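Local coordinates for periplasmic binding protein (Pseudomonas aeruginosa, PDB 2R79) that binds heme in the periplasm and probably delivers it to an ABC transporter for uptake, at residues Val144-Gly149 against Ala197-Asp202; Leu156-Asn161 against Glu180-Ile185; Ala189-Asp194 against Ala222-Ala227; Arg231-Asp236 against Ala253-Ala258. All blocks are in the same frame, centred on the assembly; numbering follows the deposited sequence.

In the fold
All four contacts lie in the C-terminal half of the chain. Contact 1 pairs the parallel strands 143-150 and 197-202 at the middle of the mixed sheet. Contact 2, about 11 Å from it between centres, continues that sheet through strand 155-158 to strand 182-183 at the heme, and falls within the sequence between the two strands of contact 1. On the other flank, contact 4 joins neighbouring strand 232-235 to helix 248-259, its centre about 10 Å from that of contact 1. Contact 3 ties helix 187-193 to helix 225-228 at the surface, its centre about 17 Å from those of contacts 2 and 4. The sheet thus runs from a helix-covered core to the heme pocket.

Contact 1 of 4, residues Val144-Gly149 against Ala197-Asp202; sequences VLLVIG and AVVIAD
With CG1 of Ile148 anti to its carbonyl carbon (chi1 -56°) and chi2 also near -56°, the CD1 methyl folds over toward strand 197-202 and meets Ala201 CB at 3.5 Å. One residue back, Val147 sets CG2 between its own N and carbonyl carbon (chi1 -59°), so that this methyl on the reverse face lies 4.1 Å from Ile200 CG1. The backbones between these layers run parallel. Val199 N donates to Leu145 O at 2.8 Å, and Val147 N returns a bond to Val199 O, also 2.8 Å, so that Val199 uses both its N-H and its carbonyl on strand 144-149. Val147 likewise gives its carbonyl to Ala201 N (2.9 Å), and Gly149 N closes the row on Ala201 O. Asp202 OD2 accepts from Gly152 N and OD1 from Ala151 N in the loop after strand 143-150, and OD1 also from Ser204 and Leu205 N just past Asp202, a grip that would fix the carboxylate's rotation. Heme-binding Arg203 comes next. Strand 155-158 pairs with the far edge of strand 144-149 and strand 232-235 with that of 197-202, while helices 163-170 and 248-259 pack on the face bearing Val144, Leu146 and Val199.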
loop_
_atom_site.group_PDB
_atom_site.type_symbol
_atom_site.label_atom_id
_atom_site.label_comp_id
_atom_site.label_asym_id
_atom_site.label_seq_id
_atom_site.Cartn_x
_atom_site.Cartn_y
_atom_site.Cartn_z
ATOM N N VAL A 144 31.318 -13.834 -12.751
ATOM C CA VAL A 144 29.922 -13.467 -12.969
ATOM C C VAL A 144 29.611 -13.062 -14.404
ATOM O O VAL A 144 30.507 -12.724 -15.176
ATOM C CB VAL A 144 29.539 -12.284 -12.028
ATOM C CG1 VAL A 144 28.097 -11.838 -12.262
ATOM C CG2 VAL A 144 29.740 -12.699 -10.573
ATOM N N LEU A 145 28.331 -13.113 -14.760
ATOM C CA LEU A 145 27.881 -12.697 -16.083
ATOM C C LEU A 145 26.788 -11.645 -15.897
ATOM O O LEU A 145 25.991 -11.736 -14.966
ATOM C CB LEU A 145 27.319 -13.884 -16.871
ATOM C CG LEU A 145 28.322 -14.935 -17.352
ATOM C CD1 LEU A 145 27.580 -16.140 -17.906
ATOM C CD2 LEU A 145 29.225 -14.327 -18.418
ATOM N N LEU A 146 26.774 -10.646 -16.772
ATOM C CA LEU A 146 25.767 -9.579 -16.748
ATOM C C LEU A 146 25.058 -9.678 -18.100
ATOM O O LEU A 146 25.699 -9.606 -19.147
ATOM C CB LEU A 146 26.452 -8.213 -16.614
ATOM C CG LEU A 146 25.744 -6.845 -16.529
ATOM C CD1 LEU A 146 24.535 -6.790 -17.422
ATOM C CD2 LEU A 146 25.360 -6.557 -15.112
ATOM N N VAL A 147 23.744 -9.847 -18.087
ATOM C CA VAL A 147 23.006 -9.955 -19.338
ATOM C C VAL A 147 21.894 -8.928 -19.453
ATOM O O VAL A 147 21.242 -8.592 -18.464
ATOM C CB VAL A 147 22.378 -11.358 -19.507
ATOM C CG1 VAL A 147 23.462 -12.426 -19.495
ATOM C CG2 VAL A 147 21.373 -11.615 -18.400
ATOM N N ILE A 148 21.694 -8.419 -20.665
ATOM C CA ILE A 148 20.630 -7.464 -20.911
ATOM C C ILE A 148 19.512 -8.247 -21.578
ATOM O O ILE A 148 19.725 -8.899 -22.598
ATOM C CB ILE A 148 21.054 -6.337 -21.858
ATOM C CG1 ILE A 148 22.291 -5.619 -21.313
ATOM C CG2 ILE A 148 19.900 -5.355 -22.009
ATOM C CD1 ILE A 148 22.120 -5.074 -19.905
ATOM N N GLY A 149 18.320 -8.187 -20.997
ATOM C CA GLY A 149 17.204 -8.919 -21.557
ATOM C C GLY A 149 16.024 -8.068 -21.977
ATOM O O GLY A 149 15.932 -6.892 -21.634
ATOM N N ALA A 197 27.070 -16.168 -10.067
ATOM C CA ALA A 197 25.913 -15.288 -10.018
ATOM C C ALA A 197 25.694 -14.689 -11.392
ATOM O O ALA A 197 26.639 -14.510 -12.159
ATOM C CB ALA A 197 26.134 -14.174 -8.996
ATOM N N VAL A 198 24.443 -14.391 -11.704
ATOM C CA VAL A 198 24.110 -13.797 -12.983
ATOM C C VAL A 198 23.338 -12.517 -12.720
ATOM O O VAL A 198 22.385 -12.516 -11.946
ATOM C CB VAL A 198 23.238 -14.752 -13.830
ATOM C CG1 VAL A 198 22.835 -14.083 -15.130
ATOM C CG2 VAL A 198 24.002 -16.025 -14.122
ATOM N N VAL A 199 23.761 -11.425 -13.343
ATOM C CA VAL A 199 23.076 -10.149 -13.176
ATOM C C VAL A 199 22.205 -9.910 -14.409
ATOM O O VAL A 199 22.691 -9.933 -15.535
ATOM C CB VAL A 199 24.086 -8.987 -13.000
ATOM C CG1 VAL A 199 23.338 -7.643 -12.959
ATOM C CG2 VAL A 199 24.868 -9.175 -11.700
ATOM N N ILE A 200 20.914 -9.695 -14.186
ATOM C CA ILE A 200 19.961 -9.491 -15.271
ATOM C C ILE A 200 19.404 -8.077 -15.295
ATOM O O ILE A 200 18.862 -7.597 -14.301
ATOM C CB ILE A 200 18.757 -10.434 -15.128
ATOM C CG1 ILE A 200 19.243 -11.865 -14.927
ATOM C CG2 ILE A 200 17.854 -10.313 -16.346
ATOM C CD1 ILE A 200 18.485 -12.606 -13.843
ATOM N N ALA A 201 19.544 -7.417 -16.435
ATOM C CA ALA A 201 19.018 -6.079 -16.609
ATOM C C ALA A 201 17.965 -6.270 -17.687
ATOM O O ALA A 201 18.286 -6.414 -18.865
ATOM C CB ALA A 201 20.103 -5.137 -17.082
ATOM N N ASP A 202 16.706 -6.308 -17.277
ATOM C CA ASP A 202 15.628 -6.503 -18.222
ATOM C C ASP A 202 14.902 -5.194 -18.513
ATOM O O ASP A 202 14.565 -4.443 -17.605
ATOM C CB ASP A 202 14.650 -7.545 -17.677
ATOM C CG ASP A 202 13.763 -8.124 -18.759
ATOM O OD1 ASP A 202 12.974 -7.363 -19.362
ATOM O OD2 ASP A 202 13.859 -9.341 -19.014
#

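Contact 2 of 4, residues Leu156-Asn161 against Glu180-Ile185; sequences LVAGRN and EGYKPI. With HEM (protoporphyrin IX containing Fe), chain D; SO4 (sulfate ion), chain B.
Ala158 CB rests 3.5 Å from Tyr182 CE2, at a slant to the phenol ring, while one face of the ring carries the heme vinyl carbon CBC, 3.4 Å from Tyr182 CE1 and offset toward the rim. Leu156 lies beside Pro184, with CD2 3.9 Å from Pro184 CD. On the other face of the strands, the side chains of Val157 and Ile185 cross at about a right angle, Val157 CG2 3.8 Å from Ile185 CD1. An antiparallel pairing holds these groups: Val157 and Lys183 form the hydrogen-bonded pair, with Val157 N to Lys183 O at 2.8 Å and Lys183 N returning to Val157 O. Beyond the strand ends, Gly159 N bonds to Gly181 O from above the carbonyl plane, whereas Gly181 N reaches Arg160 O, in the plane of the Arg160 carbonyl, at 3.0 Å. Farther out, Tyr182 OH is hydrogen-bonded to Gly164 N, which would fix the height of the ring beside the porphyrin. Glu180 N and Lys183 NZ both hold a sulfate, probably from the crystallisation liquor. The Glu180 carboxylate stands 88° to the Arg160 guanidinium, in a long salt bridge. The heme side is therefore aromatic and aliphatic, suiting a vinyl edge, while charged Arg160, Glu180 and Lys183 are exposed, away from the porphyrin.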
loop_
_atom_site.group_PDB
_atom_site.type_symbol
_atom_site.label_atom_id
_atom_site.label_comp_id
_atom_site.label_asym_id
_atom_site.label_seq_id
_atom_site.Cartn_x
_atom_site.Cartn_y
_atom_site.Cartn_z
ATOM N N LEU A 156 21.625 -10.197 -24.425
ATOM C CA LEU A 156 22.879 -9.594 -24.846
ATOM C C LEU A 156 23.814 -9.720 -23.636
ATOM O O LEU A 156 23.456 -9.332 -22.523
ATOM C CB LEU A 156 22.693 -8.116 -25.217
ATOM C CG LEU A 156 22.017 -7.751 -26.543
ATOM C CD1 LEU A 156 21.986 -6.234 -26.687
ATOM C CD2 LEU A 156 22.780 -8.374 -27.719
ATOM N N VAL A 157 24.994 -10.291 -23.845
ATOM C CA VAL A 157 25.948 -10.451 -22.761
ATOM C C VAL A 157 26.918 -9.286 -22.753
ATOM O O VAL A 157 27.461 -8.919 -23.796
ATOM C CB VAL A 157 26.752 -11.759 -22.904
ATOM C CG1 VAL A 157 27.763 -11.879 -21.769
ATOM C CG2 VAL A 157 25.809 -12.943 -22.899
ATOM N N ALA A 158 27.140 -8.708 -21.576
ATOM C CA ALA A 158 28.059 -7.580 -21.438
ATOM C C ALA A 158 29.509 -8.037 -21.466
ATOM O O ALA A 158 30.000 -8.679 -20.535
ATOM C CB ALA A 158 27.784 -6.820 -20.135
ATOM N N GLY A 159 30.194 -7.696 -22.546
ATOM C CA GLY A 159 31.583 -8.061 -22.670
ATOM C C GLY A 159 32.445 -6.910 -22.208
ATOM O O GLY A 159 31.967 -5.996 -21.529
ATOM N N ARG A 160 33.713 -6.952 -22.594
ATOM C CA ARG A 160 34.672 -5.932 -22.233
ATOM C C ARG A 160 34.313 -4.570 -22.821
ATOM O O ARG A 160 33.757 -4.479 -23.910
ATOM C CB ARG A 160 36.064 -6.343 -22.710
ATOM C CG ARG A 160 36.565 -7.686 -22.167
ATOM C CD ARG A 160 38.059 -7.602 -21.879
ATOM N NE ARG A 160 38.725 -6.769 -22.880
ATOM C CZ ARG A 160 39.892 -6.156 -22.703
ATOM N NH1 ARG A 160 40.547 -6.279 -21.553
ATOM N NH2 ARG A 160 40.390 -5.401 -23.672
ATOM N N ASN A 161 34.641 -3.514 -22.082
ATOM C CA ASN A 161 34.373 -2.147 -22.514
ATOM C C ASN A 161 32.897 -1.759 -22.623
ATOM O O ASN A 161 32.482 -1.071 -23.560
ATOM C CB ASN A 161 35.100 -1.875 -23.830
ATOM C CG ASN A 161 36.610 -1.829 -23.652
ATOM O OD1 ASN A 161 37.124 -1.062 -22.835
ATOM N ND2 ASN A 161 37.323 -2.652 -24.410
ATOM N N GLU A 180 34.064 -8.448 -26.817
ATOM C CA GLU A 180 33.993 -6.994 -26.752
ATOM C C GLU A 180 32.555 -6.538 -26.990
ATOM O O GLU A 180 31.880 -7.056 -27.877
ATOM C CB GLU A 180 34.888 -6.401 -27.842
ATOM C CG GLU A 180 35.713 -5.211 -27.417
ATOM C CD GLU A 180 36.704 -5.565 -26.327
ATOM O OE1 GLU A 180 37.442 -6.563 -26.477
ATOM O OE2 GLU A 180 36.746 -4.839 -25.317
ATOM N N GLY A 181 32.097 -5.572 -26.194
ATOM C CA GLY A 181 30.753 -5.030 -26.340
ATOM C C GLY A 181 29.621 -5.940 -25.886
ATOM O O GLY A 181 29.839 -6.911 -25.164
ATOM N N TYR A 182 28.404 -5.604 -26.296
ATOM C CA TYR A 182 27.237 -6.406 -25.957
ATOM C C TYR A 182 26.961 -7.322 -27.132
ATOM O O TYR A 182 26.724 -6.852 -28.245
ATOM C CB TYR A 182 26.005 -5.529 -25.710
ATOM C CG TYR A 182 26.046 -4.745 -24.423
ATOM C CD1 TYR A 182 26.448 -3.406 -24.402
ATOM C CD2 TYR A 182 25.684 -5.345 -23.218
ATOM C CE1 TYR A 182 26.486 -2.679 -23.198
ATOM C CE2 TYR A 182 25.721 -4.631 -22.010
ATOM C CZ TYR A 182 26.121 -3.307 -22.010
ATOM O OH TYR A 182 26.172 -2.628 -20.818
ATOM N N LYS A 183 26.990 -8.626 -26.895
ATOM C CA LYS A 183 26.745 -9.563 -27.974
ATOM C C LYS A 183 25.905 -10.751 -27.544
ATOM O O LYS A 183 25.916 -11.144 -26.379
ATOM C CB LYS A 183 28.073 -10.054 -28.550
ATOM C CG LYS A 183 28.907 -8.943 -29.160
ATOM C CD LYS A 183 29.642 -9.432 -30.398
ATOM C CE LYS A 183 30.223 -8.276 -31.198
ATOM N NZ LYS A 183 30.752 -8.744 -32.515
ATOM N N PRO A 184 25.136 -11.325 -28.484
ATOM C CA PRO A 184 24.304 -12.481 -28.154
ATOM C C PRO A 184 25.195 -13.714 -28.081
ATOM O O PRO A 184 26.145 -13.845 -28.846
ATOM C CB PRO A 184 23.322 -12.541 -29.323
ATOM C CG PRO A 184 24.140 -12.051 -30.462
ATOM C CD PRO A 184 24.877 -10.867 -29.861
ATOM N N ILE A 185 24.904 -14.603 -27.146
ATOM C CA ILE A 185 25.677 -15.823 -27.004
ATOM C C ILE A 185 24.709 -16.959 -26.711
ATOM O O ILE A 185 23.710 -16.765 -26.024
ATOM C CB ILE A 185 26.691 -15.713 -25.854
ATOM C CG1 ILE A 185 27.625 -14.530 -26.101
ATOM C CG2 ILE A 185 27.508 -16.989 -25.756
ATOM C CD1 ILE A 185 28.654 -14.348 -25.016
HETATM C CHA HEM D . 16.262 -1.265 -28.880
HETATM C CHB HEM D . 13.883 0.464 -24.932
HETATM C CHC HEM D . 17.884 -0.199 -22.261
HETATM C CHD HEM D . 20.288 -1.830 -26.175
HETATM C C1A HEM D . 15.245 -0.726 -28.044
HETATM C C2A HEM D . 13.866 -0.454 -28.430
HETATM C C3A HEM D . 13.228 0.055 -27.331
HETATM C C4A HEM D . 14.184 0.064 -26.252
HETATM C CMA HEM D . 11.789 0.573 -27.252
HETATM C CAA HEM D . 13.186 -0.688 -29.780
HETATM C CBA HEM D . 12.620 -2.095 -29.952
HETATM C CGA HEM D . 13.704 -3.152 -30.089
HETATM O O1A HEM D . 14.423 -3.147 -31.116
HETATM O O2A HEM D . 13.844 -3.986 -29.165
HETATM C C1B HEM D . 14.790 0.519 -23.867
HETATM C C2B HEM D . 14.465 0.920 -22.506
HETATM C C3B HEM D . 15.591 0.723 -21.745
HETATM C C4B HEM D . 16.606 0.219 -22.653
HETATM C CMB HEM D . 13.134 1.530 -22.028
HETATM C CAB HEM D . 15.768 0.993 -20.388
HETATM C CBB HEM D . 14.875 0.682 -19.413
HETATM C C1C HEM D . 18.889 -0.691 -23.107
HETATM C C2C HEM D . 20.187 -1.144 -22.655
HETATM C C3C HEM D . 20.850 -1.653 -23.723
HETATM C C4C HEM D . 19.985 -1.424 -24.869
HETATM C CMC HEM D . 20.740 -1.053 -21.241
HETATM C CAC HEM D . 22.011 -2.426 -23.664
HETATM C CBC HEM D . 23.247 -1.960 -23.968
HETATM C C1D HEM D . 19.410 -1.778 -27.255
HETATM C C2D HEM D . 19.742 -2.287 -28.561
HETATM C C3D HEM D . 18.651 -2.106 -29.337
HETATM C C4D HEM D . 17.596 -1.537 -28.493
HETATM C CMD HEM D . 21.071 -2.897 -29.003
HETATM C CAD HEM D . 18.675 -2.358 -30.844
HETATM C CBD HEM D . 18.535 -1.129 -31.743
HETATM C CGD HEM D . 19.707 -0.153 -31.646
HETATM O O1D HEM D . 19.685 0.864 -32.375
HETATM O O2D HEM D . 20.648 -0.395 -30.854
HETATM N NA HEM D . 15.435 -0.374 -26.700
HETATM N NB HEM D . 16.128 0.138 -23.968
HETATM N NC HEM D . 18.766 -0.849 -24.481
HETATM N ND HEM D . 18.096 -1.302 -27.209
HETATM FE FE HEM D . 17.155 -0.425 -25.646
HETATM S S SO4 B . 34.115 -10.081 -30.480
HETATM O O1 SO4 B . 34.107 -11.412 -29.819
HETATM O O2 SO4 B . 34.386 -9.804 -31.924
HETATM O O3 SO4 B . 33.293 -9.068 -29.712
HETATM O O4 SO4 B . 32.788 -10.487 -31.052
#

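Contact 3 of 4, residues Ala189-Asp194 against Ala222-Ala227; sequences ALAALD and APTRAA
The carbonyl oxygen of Asp194 is gripped twice by the Arg225 guanidinium: NH2 donates to Asp194 O at 2.9 Å and NE adds a weak bond at 3.3 Å. NH2 meets the oxygen almost head-on, in line with the C=O bond (175°), and the oxygen sits at the edge of the guanidinium, close to its plane. A bend of the Arg225 chain at chi3 (-64°) turns the guanidinium edge to the carbonyl oxygen. The aspartate answers with its carboxylate, whose OD2 takes the backbone N-H of Arg225 at 3.0 Å. Its other oxygen, OD1, stands 3.8 Å from Arg225 NE, well off the guanidinium plane, so that this long salt bridge is one of charge alone. Asp194 leaves helix 187-193 with positive phi, and Arg225 opens helix 225-228, so one residue pair joins the end of one helix to the first turn of the next. Thr224 is the N-cap of that second helix: its OG1 accepts from Ala227 N at 3.2 Å and is also hydrogen-bonded to Leu221 O. The threonine's methyl CG2, anti to the carbonyl carbon, lies 4.0 Å from Ala191 CA on helix 187-193. An acidic group at the start of helix 225-228 would probably be favoured by the helix dipole. In the same first turn, Ala227 O accepts a hydrogen bond from Lys216 NZ of the second subunit.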
loop_
_atom_site.group_PDB
_atom_site.type_symbol
_atom_site.label_atom_id
_atom_site.label_comp_id
_atom_site.label_asym_id
_atom_site.label_seq_id
_atom_site.Cartn_x
_atom_site.Cartn_y
_atom_site.Cartn_z
ATOM N N ALA A 189 26.796 -22.033 -24.214
ATOM C CA ALA A 189 28.085 -21.494 -23.804
ATOM C C ALA A 189 27.941 -20.848 -22.431
ATOM O O ALA A 189 28.746 -21.083 -21.530
ATOM C CB ALA A 189 28.564 -20.472 -24.815
ATOM N N LEU A 190 26.898 -20.038 -22.278
ATOM C CA LEU A 190 26.628 -19.357 -21.017
ATOM C C LEU A 190 26.541 -20.325 -19.844
ATOM O O LEU A 190 27.098 -20.066 -18.776
ATOM C CB LEU A 190 25.330 -18.554 -21.123
ATOM C CG LEU A 190 25.460 -17.066 -21.467
ATOM C CD1 LEU A 190 26.422 -16.861 -22.629
ATOM C CD2 LEU A 190 24.085 -16.510 -21.788
ATOM N N ALA A 191 25.843 -21.439 -20.034
ATOM C CA ALA A 191 25.711 -22.423 -18.968
ATOM C C ALA A 191 27.059 -23.070 -18.675
ATOM O O ALA A 191 27.375 -23.383 -17.526
ATOM C CB ALA A 191 24.705 -23.483 -19.359
ATOM N N ALA A 192 27.850 -23.272 -19.721
ATOM C CA ALA A 192 29.164 -23.881 -19.570
ATOM C C ALA A 192 30.048 -23.006 -18.700
ATOM O O ALA A 192 30.857 -23.510 -17.921
ATOM C CB ALA A 192 29.805 -24.076 -20.931
ATOM N N LEU A 193 29.894 -21.691 -18.842
ATOM C CA LEU A 193 30.680 -20.746 -18.056
ATOM C C LEU A 193 30.405 -20.912 -16.567
ATOM O O LEU A 193 31.237 -20.558 -15.735
ATOM C CB LEU A 193 30.386 -19.317 -18.504
ATOM C CG LEU A 193 31.083 -18.928 -19.807
ATOM C CD1 LEU A 193 30.446 -17.680 -20.388
ATOM C CD2 LEU A 193 32.570 -18.704 -19.535
ATOM N N ASP A 194 29.235 -21.456 -16.247
ATOM C CA ASP A 194 28.829 -21.731 -14.871
ATOM C C ASP A 194 29.107 -20.593 -13.888
ATOM O O ASP A 194 29.882 -20.750 -12.948
ATOM C CB ASP A 194 29.530 -23.001 -14.380
ATOM C CG ASP A 194 28.769 -23.687 -13.262
ATOM O OD1 ASP A 194 29.311 -24.640 -12.655
ATOM O OD2 ASP A 194 27.619 -23.274 -12.995
ATOM N N ALA A 222 19.296 -22.859 -15.620
ATOM C CA ALA A 222 18.853 -23.492 -14.380
ATOM C C ALA A 222 19.915 -24.378 -13.724
ATOM O O ALA A 222 19.889 -24.584 -12.512
ATOM C CB ALA A 222 17.591 -24.296 -14.631
ATOM N N PRO A 223 20.842 -24.939 -14.517
ATOM C CA PRO A 223 21.872 -25.790 -13.914
ATOM C C PRO A 223 23.143 -25.056 -13.506
ATOM O O PRO A 223 24.132 -25.690 -13.125
ATOM C CB PRO A 223 22.135 -26.830 -14.996
ATOM C CG PRO A 223 21.976 -26.032 -16.237
ATOM C CD PRO A 223 20.699 -25.252 -15.948
ATOM N N THR A 224 23.122 -23.729 -13.581
ATOM C CA THR A 224 24.291 -22.947 -13.189
ATOM C C THR A 224 24.298 -22.779 -11.676
ATOM O O THR A 224 23.261 -22.871 -11.030
ATOM C CB THR A 224 24.274 -21.549 -13.829
ATOM O OG1 THR A 224 23.179 -20.790 -13.298
ATOM C CG2 THR A 224 24.115 -21.662 -15.333
ATOM N N ARG A 225 25.469 -22.544 -11.103
ATOM C CA ARG A 225 25.555 -22.340 -9.667
ATOM C C ARG A 225 24.692 -21.127 -9.293
ATOM O O ARG A 225 24.076 -21.093 -8.228
ATOM C CB ARG A 225 27.013 -22.111 -9.258
ATOM C CG ARG A 225 27.887 -23.360 -9.365
ATOM C CD ARG A 225 29.343 -23.073 -8.998
ATOM N NE ARG A 225 29.959 -22.126 -9.924
ATOM C CZ ARG A 225 31.228 -21.737 -9.866
ATOM N NH1 ARG A 225 32.028 -22.217 -8.922
ATOM N NH2 ARG A 225 31.699 -20.863 -10.744
ATOM N N ALA A 226 24.647 -20.143 -10.190
ATOM C CA ALA A 226 23.863 -18.931 -9.979
ATOM C C ALA A 226 22.398 -19.271 -9.690
ATOM O O ALA A 226 21.836 -18.807 -8.700
ATOM C CB ALA A 226 23.966 -18.014 -11.208
ATOM N N ALA A 227 21.786 -20.086 -10.546
ATOM C CA ALA A 227 20.389 -20.477 -10.355
ATOM C C ALA A 227 20.231 -21.349 -9.109
ATOM O O ALA A 227 19.291 -21.176 -8.333
ATOM C CB ALA A 227 19.872 -21.231 -11.591
#

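Contact 4 of 4, residues Arg231-Asp236 against Ala253-Ala258; sequences RLLVLD and AALSAA
Leu233 projects its CD1 methyl from the strand onto helix 248-259, where it fits between two residues one turn apart: Ala258 CB at 3.9 Å and Leu255 CD2 at 4.2 Å. The leucine's CG stands anti to its carbonyl carbon (chi1 -45°) and chi2 is extended, which carries the branch outward to the helix surface. The small Ala258 makes a low point in that surface beside the bulkier Leu255, which forms the bump. Leu255 in turn wedges between Leu233 and Leu235, because its CD1 comes within 4.4 Å of Leu235 CD1 while its CD2 faces Leu233. The two strand leucines, alternate residues of 232-235, thus straddle one helix leucine. Leu235 arrives there with CG anti to the backbone N (chi1 -170°), which brings its end nearer the helix.

This is a helix laid on a beta sheet, as in the layered alpha/beta lobes of periplasmic binding proteins. The strand and helix segments run antiparallel at 178°, with 10.9 Å between their axes. Leu275 of strand 275-276 packs against Leu233, Leu235, Ala254 and Leu255, and Val199 of the adjoining strand 197-202 also touches Leu255, so the helix leucine sits among residues of three strands. Just before the strand, Arg231 runs out extended past the helix and lays one face of its guanidinium over Ala258 O, with NH1 4.2 Å from that oxygen. Its NH2 makes a weak hydrogen bond to Ser23 OG of the third subunit.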
loop_
_atom_site.group_PDB
_atom_site.type_symbol
_atom_site.label_atom_id
_atom_site.label_comp_id
_atom_site.label_asym_id
_atom_site.label_seq_id
_atom_site.Cartn_x
_atom_site.Cartn_y
_atom_site.Cartn_z
ATOM N N ARG A 231 21.031 -16.886 -6.982
ATOM C CA ARG A 231 21.789 -15.688 -7.280
ATOM C C ARG A 231 21.582 -15.106 -8.675
ATOM O O ARG A 231 22.535 -14.737 -9.368
ATOM C CB ARG A 231 23.274 -15.928 -7.026
ATOM C CG ARG A 231 23.572 -16.149 -5.566
ATOM C CD ARG A 231 25.051 -16.133 -5.263
ATOM N NE ARG A 231 25.276 -16.580 -3.898
ATOM C CZ ARG A 231 26.440 -16.510 -3.266
ATOM N NH1 ARG A 231 27.501 -16.001 -3.890
ATOM N NH2 ARG A 231 26.537 -16.936 -2.006
ATOM N N LEU A 232 20.324 -15.051 -9.089
ATOM C CA LEU A 232 19.964 -14.435 -10.350
ATOM C C LEU A 232 19.537 -13.056 -9.855
ATOM O O LEU A 232 18.410 -12.878 -9.392
ATOM C CB LEU A 232 18.782 -15.152 -10.999
ATOM C CG LEU A 232 19.000 -16.599 -11.439
ATOM C CD1 LEU A 232 17.743 -17.105 -12.133
ATOM C CD2 LEU A 232 20.204 -16.683 -12.374
ATOM N N LEU A 233 20.457 -12.101 -9.914
ATOM C CA LEU A 233 20.208 -10.750 -9.435
ATOM C C LEU A 233 19.625 -9.845 -10.508
ATOM O O LEU A 233 20.131 -9.776 -11.624
ATOM C CB LEU A 233 21.512 -10.165 -8.901
ATOM C CG LEU A 233 22.296 -11.135 -8.002
ATOM C CD1 LEU A 233 23.674 -10.575 -7.699
ATOM C CD2 LEU A 233 21.525 -11.396 -6.719
ATOM N N VAL A 234 18.554 -9.144 -10.167
ATOM C CA VAL A 234 17.909 -8.257 -11.123
ATOM C C VAL A 234 18.345 -6.831 -10.887
ATOM O O VAL A 234 18.161 -6.280 -9.803
ATOM C CB VAL A 234 16.382 -8.376 -11.030
ATOM C CG1 VAL A 234 15.717 -7.491 -12.078
ATOM C CG2 VAL A 234 15.984 -9.834 -11.245
ATOM N N LEU A 235 18.941 -6.240 -11.915
ATOM C CA LEU A 235 19.445 -4.882 -11.834
ATOM C C LEU A 235 18.596 -3.904 -12.634
ATOM O O LEU A 235 18.072 -4.241 -13.699
ATOM C CB LEU A 235 20.883 -4.825 -12.365
ATOM C CG LEU A 235 21.632 -3.511 -12.135
ATOM C CD1 LEU A 235 22.011 -3.411 -10.666
ATOM C CD2 LEU A 235 22.874 -3.454 -12.998
ATOM N N ASP A 236 18.478 -2.689 -12.108
ATOM C CA ASP A 236 17.734 -1.624 -12.763
ATOM C C ASP A 236 18.448 -1.328 -14.081
ATOM O O ASP A 236 19.572 -0.839 -14.087
ATOM C CB ASP A 236 17.737 -0.381 -11.873
ATOM C CG ASP A 236 16.973 0.777 -12.476
ATOM O OD1 ASP A 236 16.480 0.649 -13.623
ATOM O OD2 ASP A 236 16.872 1.823 -11.794
ATOM N N ALA A 253 27.303 -0.813 -4.200
ATOM C CA ALA A 253 27.247 -1.249 -2.806
ATOM C C ALA A 253 26.350 -2.460 -2.652
ATOM O O ALA A 253 26.663 -3.384 -1.910
ATOM C CB ALA A 253 26.748 -0.116 -1.909
ATOM N N ALA A 254 25.228 -2.450 -3.356
ATOM C CA ALA A 254 24.290 -3.556 -3.295
ATOM C C ALA A 254 24.888 -4.791 -3.968
ATOM O O ALA A 254 24.858 -5.883 -3.400
ATOM C CB ALA A 254 22.980 -3.162 -3.967
ATOM N N LEU A 255 25.438 -4.622 -5.168
ATOM C CA LEU A 255 26.043 -5.748 -5.880
ATOM C C LEU A 255 27.209 -6.380 -5.130
ATOM O O LEU A 255 27.273 -7.603 -4.992
ATOM C CB LEU A 255 26.527 -5.319 -7.269
ATOM C CG LEU A 255 25.480 -5.281 -8.377
ATOM C CD1 LEU A 255 26.077 -4.652 -9.611
ATOM C CD2 LEU A 255 24.990 -6.691 -8.676
ATOM N N SER A 256 28.135 -5.554 -4.647
ATOM C CA SER A 256 29.297 -6.079 -3.941
ATOM C C SER A 256 28.882 -6.814 -2.676
ATOM O O SER A 256 29.542 -7.771 -2.271
ATOM C CB SER A 256 30.315 -4.959 -3.632
ATOM O OG SER A 256 29.801 -3.974 -2.752
ATOM N N ALA A 257 27.777 -6.390 -2.062
ATOM C CA ALA A 257 27.281 -7.059 -0.858
ATOM C C ALA A 257 26.776 -8.455 -1.247
ATOM O O ALA A 257 26.958 -9.426 -0.505
ATOM C CB ALA A 257 26.158 -6.248 -0.215
ATOM N N ALA A 258 26.146 -8.552 -2.416
ATOM C CA ALA A 258 25.641 -9.835 -2.913
ATOM C C ALA A 258 26.803 -10.728 -3.372
ATOM O O ALA A 258 26.726 -11.952 -3.271
ATOM C CB ALA A 258 24.683 -9.608 -4.070
#